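Side-chain contacts in alcohol dehydrogenase, zinc-containing (Streptococcus pneumoniae serotype 2, PDB 5YLN), which probably oxidises alcohols to aldehydes or ketones with NAD+ in a zinc-dependent reaction: residues K96-Y99 and C100-I104; Y160-G163 and V164-K168. All coordinates share one frame; numbering follows the deposited sequence.

Contact 1 (K96-Y99 and C100-I104); sequences KCYY and CKKGI. With ZN (zinc ion), chain F.
C97 and C100 hold one zinc ion between them, C97 SG at 2.4 Å and C100 SG at 2.2 Å, as half of the four-cysteine site that C94 and C108 complete. This is the structural zinc lobe of the medium-chain alcohol dehydrogenases, a loop with little regular structure, pinned by the metal and by its own backbone bonds. C97 SG also accepts a nearly straight bond (168°) from C100 N, 3.4 Å away, which probably tempers the thiolate's charge. A C97 chi1 of 71° sets SG between backbone N and carbonyl carbon, turned to metal and amide alike. K101 N bonds to C97 O at 3.0 Å, and Y99 O receives I104 N at 3.0 Å, with K102 N a weaker second donor. G103 has a positive phi of 78°, which glycine adopts readily, and suits the bend before I104. The broad Y99 ring fits its buried place: Y98 CD1 sits over the centre of one face, Y99 CD1 meets I104 CD1 at 4.3 Å, and R240 of the second subunit packs there too. R240 also makes a cation-pi contact with Y98. Long, flexible K102 lays its methylenes against Y98, K102 CE lying 3.5 Å from Y98 CE1 and approaching the ring obliquely.

Contact 2 (Y160-G163 and V164-K168); sequences YEIG and VLKGK
V164 meets Y160 one helical turn back, its CG1 lying 4.0 Å from Y160 CD1, and its amide shares Y160 O with that of L165. V164 N reaches Y160 O at 3.1 Å from above the carbonyl plane, whereas L165 N, 2.8 Å from Y160 O, lies almost in line with the C=O. The five-residue reach of L165 N marks a wider pi-type turn near the end of helix 157-165. Compact, beta-branched valine suits its place, touching Y160 and also T190 and A191 of helix 182-191. L165 then sets CD1 over one face of the Y160 ring, 4.0 Å from its centroid, a CH-pi contact; with Y160 chi1 at -174°, the ring swings toward the later residues. K166 repeats the wide spacing, its N bonding to E161 O at 3.3 Å, and its methylenes run beside I162, with K166 CE 3.8 Å from I162 CD1. G167, with no side chain, lets the turn pass close to G163 O, and K168, with positive phi, closes a Schellman motif. Apolar contacts thus pack the turn, while Y194 and residues 298-301 satisfy the buried Y160 hydroxyl and E161 carboxylate, probably fixing the ring's position.

Following the chain, contact 1 comes first, in the loop between strands 91-92 and 113-114, within the GroES-like part that carries both zinc sites. Contact 2 opens only after contact 1 has closed, at the end of helix 157-165, just before strand 174-178 enters the parallel Rossmann-type sheet. The two are in series: neither nests in the other, and they do not cross. Contact 1 closes a metal-bound loop and faces the second subunit, whereas contact 2 finishes a helix packed against helices 182-191 and 302-310. Their centres are 19 Å apart and their nearest atoms about 7 Å, without touching, yet each has a side chain that packs on the second subunit.

Contact 1 (K96-Y99 and C100-I104)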
ATOM      1  N   LYS A  96      11.415 -24.044   1.921  1.00 49.41           N
ATOM      2  CA  LYS A  96      11.871 -24.212   3.293  1.00 44.08           C
ATOM      3  C   LYS A  96      12.366 -22.939   3.966  1.00 45.16           C
ATOM      4  O   LYS A  96      12.522 -22.941   5.190  1.00 45.00           O
ATOM      5  CB  LYS A  96      13.013 -25.241   3.364  1.00 45.87           C
ATOM      6  CG  LYS A  96      12.641 -26.683   3.096  1.00 54.25           C
ATOM      7  CD  LYS A  96      13.927 -27.494   2.920  1.00 65.52           C
ATOM      8  CE  LYS A  96      13.703 -28.989   3.060  1.00 67.91           C
ATOM      9  NZ  LYS A  96      14.986 -29.700   2.806  1.00 73.15           N
ATOM     10  N   CYS A  97      12.657 -21.875   3.226  1.00 45.19           N
ATOM     11  CA  CYS A  97      13.322 -20.730   3.833  1.00 39.54           C
ATOM     12  C   CYS A  97      12.299 -19.773   4.451  1.00 36.38           C
ATOM     13  O   CYS A  97      11.088 -19.985   4.391  1.00 30.77           O
ATOM     14  CB  CYS A  97      14.168 -20.000   2.799  1.00 33.67           C
ATOM     15  SG  CYS A  97      13.124 -19.134   1.606  1.00 36.85           S
ATOM     16  N   TYR A  98      12.808 -18.673   5.009  1.00 38.20           N
ATOM     17  CA  TYR A  98      11.967 -17.693   5.689  1.00 35.31           C
ATOM     18  C   TYR A  98      10.821 -17.220   4.790  1.00 40.40           C
ATOM     19  O   TYR A  98       9.667 -17.133   5.229  1.00 34.31           O
ATOM     20  CB  TYR A  98      12.842 -16.523   6.163  1.00 37.42           C
ATOM     21  CG  TYR A  98      12.100 -15.401   6.846  1.00 44.98           C
ATOM     22  CD1 TYR A  98      11.510 -14.386   6.107  1.00 44.48           C
ATOM     23  CD2 TYR A  98      11.994 -15.351   8.231  1.00 56.40           C
ATOM     24  CE1 TYR A  98      10.827 -13.361   6.717  1.00 46.53           C
ATOM     25  CE2 TYR A  98      11.310 -14.318   8.860  1.00 57.84           C
ATOM     26  CZ  TYR A  98      10.731 -13.326   8.091  1.00 54.29           C
ATOM     27  OH  TYR A  98      10.045 -12.298   8.686  1.00 54.41           O
ATOM     28  N   TYR A  99      11.114 -16.943   3.511  1.00 38.16           N
ATOM     29  CA  TYR A  99      10.085 -16.376   2.645  1.00 31.25           C
ATOM     30  C   TYR A  99       9.225 -17.443   1.993  1.00 34.88           C
ATOM     31  O   TYR A  99       8.034 -17.208   1.772  1.00 40.66           O
ATOM     32  CB  TYR A  99      10.714 -15.446   1.597  1.00 30.79           C
ATOM     33  CG  TYR A  99      11.155 -14.164   2.248  1.00 38.91           C
ATOM     34  CD1 TYR A  99      10.226 -13.375   2.930  1.00 34.86           C
ATOM     35  CD2 TYR A  99      12.495 -13.764   2.238  1.00 31.82           C
ATOM     36  CE1 TYR A  99      10.612 -12.205   3.559  1.00 38.32           C
ATOM     37  CE2 TYR A  99      12.891 -12.602   2.865  1.00 38.27           C
ATOM     38  CZ  TYR A  99      11.940 -11.830   3.536  1.00 42.52           C
ATOM     39  OH  TYR A  99      12.303 -10.678   4.165  1.00 42.57           O
ATOM     40  N   CYS A 100       9.798 -18.606   1.673  1.00 34.46           N
ATOM     41  CA  CYS A 100       8.990 -19.707   1.146  1.00 35.85           C
ATOM     42  C   CYS A 100       7.946 -20.164   2.161  1.00 34.04           C
ATOM     43  O   CYS A 100       6.832 -20.558   1.790  1.00 32.94           O
ATOM     44  CB  CYS A 100       9.885 -20.881   0.747  1.00 35.22           C
ATOM     45  SG  CYS A 100      10.736 -20.669  -0.847  1.00 35.41           S
ATOM     46  N   LYS A 101       8.295 -20.143   3.445  1.00 35.28           N
ATOM     47  CA  LYS A 101       7.311 -20.494   4.462  1.00 49.81           C
ATOM     48  C   LYS A 101       6.130 -19.527   4.472  1.00 49.13           C
ATOM     49  O   LYS A 101       5.036 -19.910   4.891  1.00 47.46           O
ATOM     50  CB  LYS A 101       7.987 -20.563   5.834  1.00 45.96           C
ATOM     51  CG  LYS A 101       8.781 -21.855   6.034  1.00 49.83           C
ATOM     52  CD  LYS A 101       7.857 -23.073   5.915  1.00 59.12           C
ATOM     53  CE  LYS A 101       8.561 -24.361   6.275  1.00 60.66           C
ATOM     54  NZ  LYS A 101       9.307 -24.228   7.554  1.00 63.35           N
ATOM     55  N   LYS A 102       6.314 -18.303   3.984  1.00 50.90           N
ATOM     56  CA  LYS A 102       5.231 -17.341   3.860  1.00 45.01           C
ATOM     57  C   LYS A 102       4.505 -17.428   2.522  1.00 40.87           C
ATOM     58  O   LYS A 102       3.527 -16.703   2.325  1.00 45.97           O
ATOM     59  CB  LYS A 102       5.762 -15.915   4.053  1.00 41.42           C
ATOM     60  CG  LYS A 102       6.327 -15.627   5.445  1.00 51.17           C
ATOM     61  CD  LYS A 102       6.922 -14.221   5.516  1.00 53.09           C
ATOM     62  CE  LYS A 102       7.389 -13.877   6.926  1.00 61.53           C
ATOM     63  NZ  LYS A 102       6.250 -13.700   7.875  1.00 68.34           N
ATOM     64  N   GLY A 103       4.932 -18.298   1.607  1.00 39.45           N
ATOM     65  CA  GLY A 103       4.372 -18.286   0.266  1.00 39.96           C
ATOM     66  C   GLY A 103       4.895 -17.182  -0.641  1.00 34.12           C
ATOM     67  O   GLY A 103       4.385 -17.013  -1.759  1.00 32.46           O
ATOM     68  N   ILE A 104       5.920 -16.449  -0.209  1.00 31.29           N
ATOM     69  CA  ILE A 104       6.496 -15.358  -0.986  1.00 32.42           C
ATOM     70  C   ILE A 104       7.663 -15.911  -1.797  1.00 33.01           C
ATOM     71  O   ILE A 104       8.827 -15.586  -1.544  1.00 30.73           O
ATOM     72  CB  ILE A 104       6.916 -14.199  -0.062  1.00 34.93           C
ATOM     73  CG1 ILE A 104       5.746 -13.822   0.864  1.00 31.95           C
ATOM     74  CG2 ILE A 104       7.369 -12.980  -0.855  1.00 27.91           C
ATOM     75  CD1 ILE A 104       6.130 -12.801   1.892  1.00 39.48           C
TER
HETATM   76 ZN    ZN F 402      12.880 -20.580  -0.247  0.71 39.83          ZN

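Contact 2 (Y160-G163 and V164-K168)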
ATOM      1  N   TYR A 160      -2.597 -11.541 -12.000  1.00 27.05           N
ATOM      2  CA  TYR A 160      -3.536 -11.930 -10.944  1.00 33.66           C
ATOM      3  C   TYR A 160      -3.008 -11.546  -9.567  1.00 29.78           C
ATOM      4  O   TYR A 160      -3.664 -10.807  -8.833  1.00 34.48           O
ATOM      5  CB  TYR A 160      -3.834 -13.433 -11.016  1.00 31.61           C
ATOM      6  CG  TYR A 160      -4.920 -13.926 -10.055  1.00 35.25           C
ATOM      7  CD1 TYR A 160      -6.197 -13.347 -10.032  1.00 31.56           C
ATOM      8  CD2 TYR A 160      -4.674 -14.987  -9.188  1.00 35.68           C
ATOM      9  CE1 TYR A 160      -7.186 -13.798  -9.154  1.00 29.22           C
ATOM     10  CE2 TYR A 160      -5.655 -15.452  -8.312  1.00 36.85           C
ATOM     11  CZ  TYR A 160      -6.907 -14.855  -8.303  1.00 33.11           C
ATOM     12  OH  TYR A 160      -7.864 -15.309  -7.433  1.00 36.92           O
ATOM     13  N   GLU A 161      -1.812 -12.023  -9.206  1.00 26.68           N
ATOM     14  CA  GLU A 161      -1.273 -11.769  -7.866  1.00 30.16           C
ATOM     15  C   GLU A 161      -0.914 -10.297  -7.677  1.00 34.20           C
ATOM     16  O   GLU A 161      -1.246  -9.700  -6.646  1.00 38.38           O
ATOM     17  CB  GLU A 161      -0.044 -12.645  -7.614  1.00 29.32           C
ATOM     18  CG  GLU A 161      -0.353 -14.137  -7.606  1.00 38.29           C
ATOM     19  CD  GLU A 161       0.894 -15.026  -7.589  1.00 38.87           C
ATOM     20  OE1 GLU A 161       2.002 -14.535  -7.294  1.00 38.97           O
ATOM     21  OE2 GLU A 161       0.743 -16.234  -7.872  1.00 44.64           O
ATOM     22  N   ILE A 162      -0.254  -9.691  -8.671  1.00 28.44           N
ATOM     23  CA  ILE A 162       0.299  -8.354  -8.495  1.00 25.58           C
ATOM     24  C   ILE A 162      -0.656  -7.245  -8.940  1.00 30.28           C
ATOM     25  O   ILE A 162      -0.629  -6.149  -8.373  1.00 35.69           O
ATOM     26  CB  ILE A 162       1.655  -8.228  -9.227  1.00 27.16           C
ATOM     27  CG1 ILE A 162       2.561  -9.416  -8.870  1.00 29.27           C
ATOM     28  CG2 ILE A 162       2.296  -6.866  -8.945  1.00 30.28           C
ATOM     29  CD1 ILE A 162       2.720  -9.675  -7.353  1.00 27.85           C
ATOM     30  N   GLY A 163      -1.518  -7.493  -9.913  1.00 27.30           N
ATOM     31  CA  GLY A 163      -2.495  -6.502 -10.317  1.00 35.34           C
ATOM     32  C   GLY A 163      -3.878  -6.636  -9.692  1.00 41.12           C
ATOM     33  O   GLY A 163      -4.536  -5.640  -9.398  1.00 66.74           O
ATOM     34  N   VAL A 164      -4.360  -7.876  -9.507  1.00 31.06           N
ATOM     35  CA  VAL A 164      -5.756  -8.111  -9.152  1.00 31.77           C
ATOM     36  C   VAL A 164      -5.915  -8.329  -7.640  1.00 29.06           C
ATOM     37  O   VAL A 164      -6.730  -7.676  -6.974  1.00 28.41           O
ATOM     38  CB  VAL A 164      -6.356  -9.279  -9.962  1.00 33.28           C
ATOM     39  CG1 VAL A 164      -7.769  -9.687  -9.427  1.00 26.00           C
ATOM     40  CG2 VAL A 164      -6.422  -8.886 -11.434  1.00 28.07           C
ATOM     41  N   LEU A 165      -5.091  -9.213  -7.074  1.00 31.28           N
ATOM     42  CA  LEU A 165      -5.167  -9.509  -5.637  1.00 27.11           C
ATOM     43  C   LEU A 165      -4.614  -8.362  -4.784  1.00 27.18           C
ATOM     44  O   LEU A 165      -5.239  -7.944  -3.801  1.00 29.49           O
ATOM     45  CB  LEU A 165      -4.434 -10.830  -5.331  1.00 26.02           C
ATOM     46  CG  LEU A 165      -5.188 -12.073  -5.847  1.00 27.58           C
ATOM     47  CD1 LEU A 165      -4.417 -13.369  -5.588  1.00 30.21           C
ATOM     48  CD2 LEU A 165      -6.568 -12.136  -5.201  1.00 32.96           C
ATOM     49  N   LYS A 166      -3.446  -7.817  -5.142  1.00 32.76           N
ATOM     50  CA  LYS A 166      -2.944  -6.682  -4.366  1.00 28.33           C
ATOM     51  C   LYS A 166      -3.829  -5.460  -4.546  1.00 26.12           C
ATOM     52  O   LYS A 166      -3.966  -4.649  -3.626  1.00 35.13           O
ATOM     53  CB  LYS A 166      -1.488  -6.388  -4.730  1.00 25.10           C
ATOM     54  CG  LYS A 166      -0.562  -7.510  -4.272  1.00 30.50           C
ATOM     55  CD  LYS A 166       0.897  -7.166  -4.483  1.00 41.00           C
ATOM     56  CE  LYS A 166       1.806  -8.239  -3.905  1.00 40.63           C
ATOM     57  NZ  LYS A 166       1.856  -8.172  -2.421  1.00 51.58           N
ATOM     58  N   GLY A 167      -4.493  -5.352  -5.680  1.00 24.01           N
ATOM     59  CA  GLY A 167      -5.414  -4.256  -5.896  1.00 24.26           C
ATOM     60  C   GLY A 167      -6.731  -4.391  -5.184  1.00 35.10           C
ATOM     61  O   GLY A 167      -7.471  -3.412  -5.100  1.00 33.92           O
ATOM     62  N   LYS A 168      -7.035  -5.587  -4.674  1.00 38.09           N
ATOM     63  CA  LYS A 168      -8.270  -5.849  -3.949  1.00 31.45           C
ATOM     64  C   LYS A 168      -9.491  -5.607  -4.833  1.00 34.68           C
ATOM     65  O   LYS A 168     -10.449  -4.941  -4.437  1.00 31.21           O
ATOM     66  CB  LYS A 168      -8.326  -5.013  -2.659  1.00 31.64           C
ATOM     67  CG  LYS A 168      -7.167  -5.294  -1.705  1.00 34.29           C
ATOM     68  CD  LYS A 168      -7.359  -4.688  -0.307  1.00 38.69           C
ATOM     69  CE  LYS A 168      -7.469  -3.171  -0.363  1.00 54.06           C
ATOM     70  NZ  LYS A 168      -7.734  -2.498   0.955  1.00 53.08           N
TER